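Local coordinates for putative molybdenum carrier protein (Syntrophus aciditrophicus SB, PDB 3IMK), which is of unknown function but may carry molybdenum or bind a nucleotide-like ligand in a Rossmann-like domain, at residues Gln147-Met150 with Asp151-Val155; Gly15-Gly18 with Ala19-Ala23; Gly136-Ala139 with Gly140-Pro143; Ser89-Thr92 with Glu93-Ala96. All blocks are in the same frame, centred on the assembly; numbering follows the deposited sequence. Where two conformers were deposited one is given.

Contact 1: residues Gln147-Met150 with Asp151-Val155; sequences QATM and DLLEV
The side chain of Gln147 leaves the helix with CG opposite the backbone N (chi1 -166°) and then bends at chi2, while Asp151 sets its CG opposite its own carbonyl carbon (chi1 -69°); together these torsions bring the amide of Gln147 within bonding distance of the Asp151 carboxylate one turn on, the two side chains crossing at a slant. The setting is an i to i+4 pair on helix 145-157, the C-terminal alpha-helix of a Rossmann-like fold. Gln147 NE2 donates to Asp151 OD1 at 2.9 Å. The bond is nearly straight and lies in the plane of the amide, yet it reaches the oxygen from above the carboxylate, the two planes being 49° apart.

Four i to i+4 backbone bonds run beneath, among them Asp151 N to Gln147 O at 2.9 Å and Leu153 N to Thr149 O at 3.0 Å. On another side of the helix Thr149 and Leu153 lie side by side, pointing the same way, and pack on Ala22 and Phe26 of helix 19-29. Thr149 OG1 turns back to the carbonyl of Ile145, and Glu154 is held by Lys29 and His30. The methyl side of Thr149 is left for apolar packing, with CG2 at 4.0 Å from Leu153 CD1.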
loop_
_atom_site.group_PDB
_atom_site.type_symbol
_atom_site.label_atom_id
_atom_site.label_comp_id
_atom_site.label_asym_id
_atom_site.label_seq_id
_atom_site.Cartn_x
_atom_site.Cartn_y
_atom_site.Cartn_z
ATOM N N GLN A 147 -10.039 7.672 -0.615
ATOM C CA GLN A 147 -9.955 8.824 0.294
ATOM C C GLN A 147 -9.617 8.397 1.733
ATOM O O GLN A 147 -8.958 9.136 2.459
ATOM C CB GLN A 147 -11.235 9.663 0.297
ATOM C CG GLN A 147 -11.062 11.037 0.969
ATOM C CD GLN A 147 -9.974 11.884 0.308
ATOM O OE1 GLN A 147 -9.962 12.015 -0.926
ATOM N NE2 GLN A 147 -9.041 12.426 1.098
ATOM N N ALA A 148 -10.110 7.238 2.141
ATOM C CA ALA A 148 -9.783 6.754 3.463
ATOM C C ALA A 148 -8.271 6.536 3.603
ATOM O O ALA A 148 -7.666 6.839 4.661
ATOM C CB ALA A 148 -10.525 5.450 3.734
ATOM N N THR A 149 -7.674 5.961 2.545
ATOM C CA THR A 149 -6.228 5.761 2.492
ATOM C C THR A 149 -5.485 7.101 2.577
ATOM O O THR A 149 -4.535 7.254 3.347
ATOM C CB THR A 149 -5.845 4.944 1.245
ATOM O OG1 THR A 149 -6.433 3.652 1.402
ATOM C CG2 THR A 149 -4.328 4.781 1.172
HETATM N N MSE A 150 -5.908 8.084 1.762
HETATM C CA MSE A 150 -5.301 9.426 1.839
HETATM C C MSE A 150 -5.372 9.988 3.255
HETATM O O MSE A 150 -4.390 10.525 3.760
HETATM C CB MSE A 150 -5.941 10.403 0.831
HETATM C CG MSE A 150 -5.792 10.008 -0.638
HETATM SE SE MSE A 150 -3.999 10.235 -1.257
HETATM C CE MSE A 150 -3.770 12.176 -1.294
ATOM N N ASP A 151 -6.554 9.896 3.860
ATOM C CA ASP A 151 -6.807 10.515 5.155
ATOM C C ASP A 151 -5.958 9.810 6.221
ATOM O O ASP A 151 -5.384 10.462 7.083
ATOM C CB ASP A 151 -8.298 10.420 5.519
ATOM C CG ASP A 151 -9.202 11.272 4.670
ATOM O OD1 ASP A 151 -8.701 12.152 3.948
ATOM O OD2 ASP A 151 -10.460 11.048 4.740
ATOM N N LEU A 152 -5.865 8.484 6.140
ATOM C CA LEU A 152 -5.052 7.717 7.078
ATOM C C LEU A 152 -3.564 8.103 6.976
ATOM O O LEU A 152 -2.868 8.307 7.982
ATOM C CB LEU A 152 -5.247 6.202 6.826
ATOM C CG LEU A 152 -4.388 5.247 7.665
ATOM C CD1 LEU A 152 -4.602 5.494 9.160
ATOM C CD2 LEU A 152 -4.771 3.821 7.288
ATOM N N LEU A 153 -3.050 8.121 5.749
ATOM C CA LEU A 153 -1.641 8.458 5.554
ATOM C C LEU A 153 -1.333 9.884 6.009
ATOM O O LEU A 153 -0.234 10.157 6.538
ATOM C CB LEU A 153 -1.228 8.194 4.096
ATOM C CG LEU A 153 -1.245 6.720 3.675
ATOM C CD1 LEU A 153 -0.949 6.589 2.156
ATOM C CD2 LEU A 153 -0.317 5.862 4.501
ATOM N N GLU A 154 -2.287 10.785 5.815
ATOM C CA GLU A 154 -2.101 12.143 6.309
ATOM C C GLU A 154 -1.899 12.187 7.819
ATOM O O GLU A 154 -1.064 12.936 8.317
ATOM C CB GLU A 154 -3.228 13.049 5.869
ATOM C CG GLU A 154 -3.158 13.360 4.355
ATOM C CD GLU A 154 -2.092 14.447 3.943
ATOM O OE1 GLU A 154 -1.626 15.235 4.812
ATOM O OE2 GLU A 154 -1.795 14.516 2.714
ATOM N N VAL A 155 -2.671 11.406 8.557
ATOM C CA VAL A 155 -2.494 11.397 10.028
ATOM C C VAL A 155 -1.192 10.715 10.398
ATOM O O VAL A 155 -0.464 11.189 11.277
ATOM C CB VAL A 155 -3.708 10.731 10.768
ATOM C CG1 VAL A 155 -3.463 10.694 12.289
ATOM C CG2 VAL A 155 -5.037 11.443 10.406
#

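Contact 2: residues Gly15-Gly18 with Ala19-Ala23; sequences GQTG and ADRAA
The guanidinium of Arg21 has CA of Thr17 over one face, and at its edge, close to the plane, stands the carbonyl oxygen of Gly15. Arg21 grips that oxygen side-on with two nitrogens: NH2 at 2.9 Å from Gly15 O, nearly in line with the carbonyl, and NE at 3.0 Å from Gly15 O, from well above the carbonyl plane. Bends at chi2 and chi3 fold the arginine back over the loop. The second flat group, the carboxylate of Asp20, offers the anti lone pair of OD2 to Gln16 N at 3.0 Å.

Two successive helix residues thus hold the glycine-rich turn between strand 10-12 and helix 19-29, an arrangement in keeping with the phosphate-binding loops of Rossmann-like folds. Gly18 is the N-cap residue; its O accepts from Ala22 N at 3.1 Å, while its N binds the sulfonate end of a MES molecule. A water accepts a hydrogen bond from Asp20 N, and its O lies 2.8 Å from Thr17 O, to which it can donate, though other acceptors compete for its protons. The amide oxygen of Gln16 and the hydroxyl of Thr17 reach to Glu45, and Asp20 OD1 binds a glycerol, which like the MES is probably from the crystallisation liquor.

A leucine at Arg21 would probably leave Gly15 O without these two donors and the Gly15 carbonyl less firmly fixed. The sulfonate at Gly18 N, beside the helix N terminus, is consistent with a site that could accept an anionic group, whereas the Asp20 carboxylate would by itself probably disfavour one; the natural ligand is not known.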
loop_
_atom_site.group_PDB
_atom_site.type_symbol
_atom_site.label_atom_id
_atom_site.label_comp_id
_atom_site.label_asym_id
_atom_site.label_seq_id
_atom_site.Cartn_x
_atom_site.Cartn_y
_atom_site.Cartn_z
ATOM N N GLY A 15 -0.203 0.068 -8.282
ATOM C CA GLY A 15 -0.790 0.984 -9.283
ATOM C C GLY A 15 -2.299 0.848 -9.447
ATOM O O GLY A 15 -2.853 1.606 -10.256
ATOM N N GLN A 16 -2.963 -0.077 -8.780
ATOM C CA GLN A 16 -4.418 -0.276 -8.969
ATOM C C GLN A 16 -5.146 0.998 -8.518
ATOM O O GLN A 16 -4.642 1.766 -7.712
ATOM C CB GLN A 16 -4.883 -1.490 -8.143
ATOM C CG GLN A 16 -6.314 -1.960 -8.263
ATOM C CD GLN A 16 -6.695 -2.283 -9.713
ATOM O OE1 GLN A 16 -6.874 -1.367 -10.518
ATOM N NE2 GLN A 16 -6.789 -3.585 -10.064
ATOM N N THR A 17 -6.398 1.157 -8.953
ATOM C CA THR A 17 -7.234 2.186 -8.346
ATOM C C THR A 17 -7.458 1.821 -6.872
ATOM O O THR A 17 -7.180 0.718 -6.399
ATOM C CB THR A 17 -8.628 2.222 -9.028
ATOM O OG1 THR A 17 -9.221 0.951 -8.816
ATOM C CG2 THR A 17 -8.489 2.500 -10.549
ATOM N N GLY A 18 -7.969 2.786 -6.106
ATOM C CA GLY A 18 -8.225 2.543 -4.704
ATOM C C GLY A 18 -7.044 2.775 -3.793
ATOM O O GLY A 18 -6.368 3.767 -3.915
ATOM N N ALA A 19 -6.743 1.811 -2.933
ATOM C CA ALA A 19 -5.641 1.960 -1.995
ATOM C C ALA A 19 -4.289 2.191 -2.685
ATOM O O ALA A 19 -3.519 3.071 -2.272
ATOM C CB ALA A 19 -5.535 0.694 -1.071
ATOM N N ASP A 20 -3.980 1.390 -3.714
ATOM C CA ASP A 20 -2.662 1.525 -4.368
ATOM C C ASP A 20 -2.467 2.973 -4.883
ATOM O O ASP A 20 -1.345 3.536 -4.834
ATOM C CB ASP A 20 -2.542 0.606 -5.585
ATOM C CG ASP A 20 -2.282 -0.855 -5.298
ATOM O OD1 ASP A 20 -2.177 -1.280 -4.144
ATOM O OD2 ASP A 20 -2.180 -1.573 -6.335
ATOM N N ARG A 21 -3.493 3.507 -5.535
ATOM C CA ARG A 21 -3.404 4.809 -6.199
ATOM C C ARG A 21 -3.297 5.936 -5.172
ATOM O O ARG A 21 -2.468 6.872 -5.314
ATOM C CB ARG A 21 -4.578 5.000 -7.155
ATOM C CG ARG A 21 -4.319 6.096 -8.216
ATOM C CD ARG A 21 -3.271 5.658 -9.284
ATOM N NE ARG A 21 -3.642 4.469 -10.056
ATOM C CZ ARG A 21 -4.451 4.466 -11.108
ATOM N NH1 ARG A 21 -4.979 5.594 -11.552
ATOM N NH2 ARG A 21 -4.738 3.328 -11.733
ATOM N N ALA A 22 -4.053 5.811 -4.067
ATOM C CA ALA A 22 -3.916 6.753 -2.984
ATOM C C ALA A 22 -2.506 6.745 -2.413
ATOM O O ALA A 22 -1.952 7.809 -2.051
ATOM C CB ALA A 22 -4.953 6.488 -1.856
ATOM N N ALA A 23 -1.918 5.571 -2.254
ATOM C CA ALA A 23 -0.557 5.558 -1.766
ATOM C C ALA A 23 0.404 6.378 -2.600
ATOM O O ALA A 23 1.244 7.134 -2.072
ATOM C CB ALA A 23 -0.071 4.077 -1.659
HETATM O O HOH W 1 -5.534 -0.829 -4.690
#

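Contact 3: residues Gly136-Ala139 with Gly140-Pro143; sequences GPRA and GKDP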
loop_
_atom_site.group_PDB
_atom_site.type_symbol
_atom_site.label_atom_id
_atom_site.label_comp_id
_atom_site.label_asym_id
_atom_site.label_seq_id
_atom_site.Cartn_x
_atom_site.Cartn_y
_atom_site.Cartn_z
ATOM N N GLY A 136 -4.475 -2.671 -0.977
ATOM C CA GLY A 136 -5.867 -2.721 -0.568
ATOM C C GLY A 136 -6.786 -2.808 -1.777
ATOM O O GLY A 136 -6.327 -2.913 -2.935
ATOM N N PRO A 137 -8.098 -2.831 -1.518
ATOM C CA PRO A 137 -9.045 -3.064 -2.637
ATOM C C PRO A 137 -9.054 -1.977 -3.733
ATOM O O PRO A 137 -8.651 -0.819 -3.500
ATOM C CB PRO A 137 -10.421 -3.085 -1.972
ATOM C CG PRO A 137 -10.141 -3.281 -0.533
ATOM C CD PRO A 137 -8.755 -2.806 -0.202
ATOM N N ARG A 138 -9.448 -2.382 -4.930
ATOM C CA ARG A 138 -9.651 -1.451 -6.038
ATOM C C ARG A 138 -10.871 -0.596 -5.764
ATOM O O ARG A 138 -11.788 -0.984 -5.001
ATOM C CB ARG A 138 -9.772 -2.212 -7.353
ATOM C CG ARG A 138 -11.045 -3.087 -7.469
ATOM C CD ARG A 138 -10.974 -3.884 -8.740
ATOM N NE ARG A 138 -11.882 -5.040 -8.809
ATOM C CZ ARG A 138 -13.142 -5.009 -9.198
ATOM N NH1 ARG A 138 -13.702 -3.889 -9.598
ATOM N NH2 ARG A 138 -13.844 -6.130 -9.235
ATOM N N ALA A 139 -10.926 0.560 -6.409
ATOM C CA ALA A 139 -12.038 1.496 -6.195
ATOM C C ALA A 139 -13.384 0.916 -6.550
ATOM O O ALA A 139 -14.402 1.245 -5.927
ATOM C CB ALA A 139 -11.795 2.803 -6.974
ATOM N N GLY A 140 -13.430 0.095 -7.586
ATOM C CA GLY A 140 -14.691 -0.554 -7.939
ATOM C C GLY A 140 -15.260 -1.483 -6.888
ATOM O O GLY A 140 -16.479 -1.810 -6.918
ATOM N N LYS A 141 -14.417 -1.979 -5.992
ATOM C CA LYS A 141 -14.892 -2.765 -4.869
ATOM C C LYS A 141 -15.218 -1.927 -3.612
ATOM O O LYS A 141 -15.976 -2.349 -2.751
ATOM C CB LYS A 141 -13.903 -3.874 -4.505
ATOM C CG LYS A 141 -13.952 -5.094 -5.472
ATOM C CD LYS A 141 -15.154 -6.002 -5.193
ATOM C CE LYS A 141 -15.142 -7.236 -6.089
ATOM N NZ LYS A 141 -16.244 -8.162 -5.731
ATOM N N ASP A 142 -14.580 -0.776 -3.462
ATOM C CA ASP A 142 -14.789 0.055 -2.293
ATOM C C ASP A 142 -14.634 1.512 -2.709
ATOM O O ASP A 142 -13.507 2.008 -2.817
ATOM C CB ASP A 142 -13.819 -0.329 -1.186
ATOM C CG ASP A 142 -14.032 0.495 0.089
ATOM O OD1 ASP A 142 -14.858 1.415 0.051
ATOM O OD2 ASP A 142 -13.405 0.150 1.119
ATOM N N PRO A 143 -15.755 2.212 -2.910
ATOM C CA PRO A 143 -15.722 3.600 -3.331
ATOM C C PRO A 143 -15.121 4.564 -2.306
ATOM O O PRO A 143 -14.784 5.662 -2.689
ATOM C CB PRO A 143 -17.201 3.952 -3.572
ATOM C CG PRO A 143 -17.864 2.644 -3.747
ATOM C CD PRO A 143 -17.133 1.703 -2.828
#
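Arg138 and Lys141 lie across one another, the lysine's aliphatic chain over the arginine's flat head. CG of Lys141 sits 3.7 Å above the guanidinium plane of Arg138, over its centre, and farther out Lys141 CE is 3.6 Å from Arg138 NH2. The arginine reaches this position as an extended chain whose CG stands between backbone N and carbonyl carbon (chi1 67°); Lys141 bends at chi2 to follow it. Their charged ends stay 4.7 Å apart, NH2 of Arg138 to NZ of Lys141, and Arg138 NH1 has a salt bridge with Glu45.

Beneath the side chains the backbone makes a tight turn in the loop joining strand 131-135 to helix 145-157 of the Rossmann-like fold. Arg138 O accepts twice: from Lys141 N at 3.0 Å, well above the carbonyl plane, and from Asp142 N at 3.2 Å, in that plane. A serine at Arg138 would probably uncover the aliphatic part of Lys141 and leave Glu45 without this cationic partner. Asp142 points its carboxylate elsewhere, OD2 to His82 and OD1 to the backbone N of Glu144, capping the turn that leads into the helix. CB of Pro137 packs at 4.4 Å against CB of Asp142.

Contact 4: residues Ser89-Thr92 with Glu93-Ala96; sequences SALT and EFFA
The apolar contacts centre on Leu91, which meets the two phenylalanines three and four residues further along the helix. Its CG lies opposite the backbone N (chi1 -174°), an orientation that sends the isobutyl group along the helix to the ring of Phe95. There CD1 of Leu91 stands over the ring face, 4.1 Å from the centroid and 26° off the normal, a CH-pi contact. The branch point comes in tighter still, Leu91 CG to Phe95 CE2 being 3.3 Å. Phe94 is met more loosely, its CD2 at 4.2 Å from Leu91 CD1.

The direct hydrogen bonds of the backbone are those of a regular alpha-helix. Phe95 N donates to Leu91 O at 2.9 Å, nearly in line with the carbonyl, and the bond from Glu93 N to Ser89 O is the longest of the four at 3.3 Å. A side chain adds another, Thr92 OG1 being hydrogen-bonded to the carbonyl of Gly88.

Water-mediated bonding completes the set: one water donates both to Ala90 O and to Glu93 OE1, the latter at 2.9 Å, bridging the extended glutamate back to the preceding turn.

This turn belongs to the helix of the beta-alpha-beta unit formed by strand 76-81, helix 87-98 and strand 103-107. Thr92 packs on Thr77 and Ile79 of the first strand, Glu93 and Ala96 touch His105 and Cys103 of the second, and Leu91 and Phe95 border helix 63-72 through Ser64 and Glu68.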
loop_
_atom_site.group_PDB
_atom_site.type_symbol
_atom_site.label_atom_id
_atom_site.label_comp_id
_atom_site.label_asym_id
_atom_site.label_seq_id
_atom_site.Cartn_x
_atom_site.Cartn_y
_atom_site.Cartn_z
ATOM N N SER A 89 -6.334 -8.353 -1.979
ATOM C CA SER A 89 -5.851 -7.903 -0.675
ATOM C C SER A 89 -5.571 -9.087 0.249
ATOM O O SER A 89 -4.599 -9.072 0.984
ATOM C CB SER A 89 -6.833 -6.922 -0.033
ATOM O OG SER A 89 -6.975 -5.746 -0.821
ATOM N N ALA A 90 -6.441 -10.109 0.223
ATOM C CA ALA A 90 -6.203 -11.313 1.014
ATOM C C ALA A 90 -4.946 -12.053 0.514
ATOM O O ALA A 90 -4.196 -12.609 1.314
ATOM C CB ALA A 90 -7.423 -12.239 0.995
ATOM N N LEU A 91 -4.757 -12.064 -0.803
ATOM C CA LEU A 91 -3.570 -12.694 -1.428
ATOM C C LEU A 91 -2.316 -11.954 -0.988
ATOM O O LEU A 91 -1.288 -12.573 -0.720
ATOM C CB LEU A 91 -3.665 -12.630 -2.945
ATOM C CG LEU A 91 -2.571 -13.375 -3.708
ATOM C CD1 LEU A 91 -2.539 -14.872 -3.362
ATOM C CD2 LEU A 91 -2.736 -13.115 -5.221
ATOM N N THR A 92 -2.396 -10.624 -0.933
ATOM C CA THR A 92 -1.249 -9.820 -0.461
ATOM C C THR A 92 -0.794 -10.319 0.908
ATOM O O THR A 92 0.373 -10.506 1.153
ATOM C CB THR A 92 -1.605 -8.314 -0.413
ATOM O OG1 THR A 92 -2.004 -7.867 -1.701
ATOM C CG2 THR A 92 -0.468 -7.464 0.124
ATOM N N GLU A 93 -1.759 -10.429 1.823
ATOM C CA GLU A 93 -1.507 -10.883 3.185
ATOM C C GLU A 93 -0.903 -12.302 3.196
ATOM O O GLU A 93 0.024 -12.585 3.951
ATOM C CB GLU A 93 -2.822 -10.813 4.010
ATOM C CG GLU A 93 -2.646 -11.188 5.459
ATOM C CD GLU A 93 -3.952 -11.091 6.242
ATOM O OE1 GLU A 93 -4.876 -11.828 5.866
ATOM O OE2 GLU A 93 -4.002 -10.278 7.188
ATOM N N PHE A 94 -1.463 -13.186 2.370
ATOM C CA PHE A 94 -0.936 -14.549 2.227
ATOM C C PHE A 94 0.534 -14.491 1.808
ATOM O O PHE A 94 1.375 -15.211 2.382
ATOM C CB PHE A 94 -1.774 -15.333 1.191
ATOM C CG PHE A 94 -1.186 -16.670 0.799
ATOM C CD1 PHE A 94 -1.385 -17.760 1.608
ATOM C CD2 PHE A 94 -0.407 -16.809 -0.335
ATOM C CE1 PHE A 94 -0.849 -18.999 1.281
ATOM C CE2 PHE A 94 0.137 -18.036 -0.653
ATOM C CZ PHE A 94 -0.095 -19.120 0.161
ATOM N N PHE A 95 0.872 -13.696 0.793
ATOM C CA PHE A 95 2.268 -13.628 0.332
ATOM C C PHE A 95 3.187 -13.081 1.447
ATOM O O PHE A 95 4.296 -13.586 1.663
ATOM C CB PHE A 95 2.426 -12.740 -0.909
ATOM C CG PHE A 95 1.889 -13.327 -2.206
ATOM C CD1 PHE A 95 2.182 -14.623 -2.583
ATOM C CD2 PHE A 95 1.151 -12.529 -3.081
ATOM C CE1 PHE A 95 1.712 -15.140 -3.803
ATOM C CE2 PHE A 95 0.710 -13.037 -4.274
ATOM C CZ PHE A 95 0.968 -14.312 -4.626
ATOM N N ALA A 96 2.757 -12.015 2.133
ATOM C CA ALA A 96 3.566 -11.507 3.229
ATOM C C ALA A 96 3.840 -12.585 4.310
ATOM O O ALA A 96 4.969 -12.727 4.795
ATOM C CB ALA A 96 2.941 -10.224 3.836
HETATM O O HOH W 2 -5.050 -13.765 3.667
#

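In the fold
From the N terminus, contact 2 comes first, closing the turn after strand 10-12 onto the start of helix 19-29. Contact 4 follows within helix 87-98, contact 3 forms the loop after strand 131-135, and contact 1 lies on helix 145-157 directly after it. The four stand in series; none nests in or crosses another. In space contacts 2 and 3 meet, Thr17 OG1 lying 3.0 Å from Ala139 N in a probable hydrogen bond, and contact 3 also touches contact 4 through Ser89. Contact 1 packs on contact 2 (Thr149 and Met150 on Ala22), and this touch joins helices 19-29 and 145-157. Contacts 1 and 4 lie on opposite sides of the chain's centre.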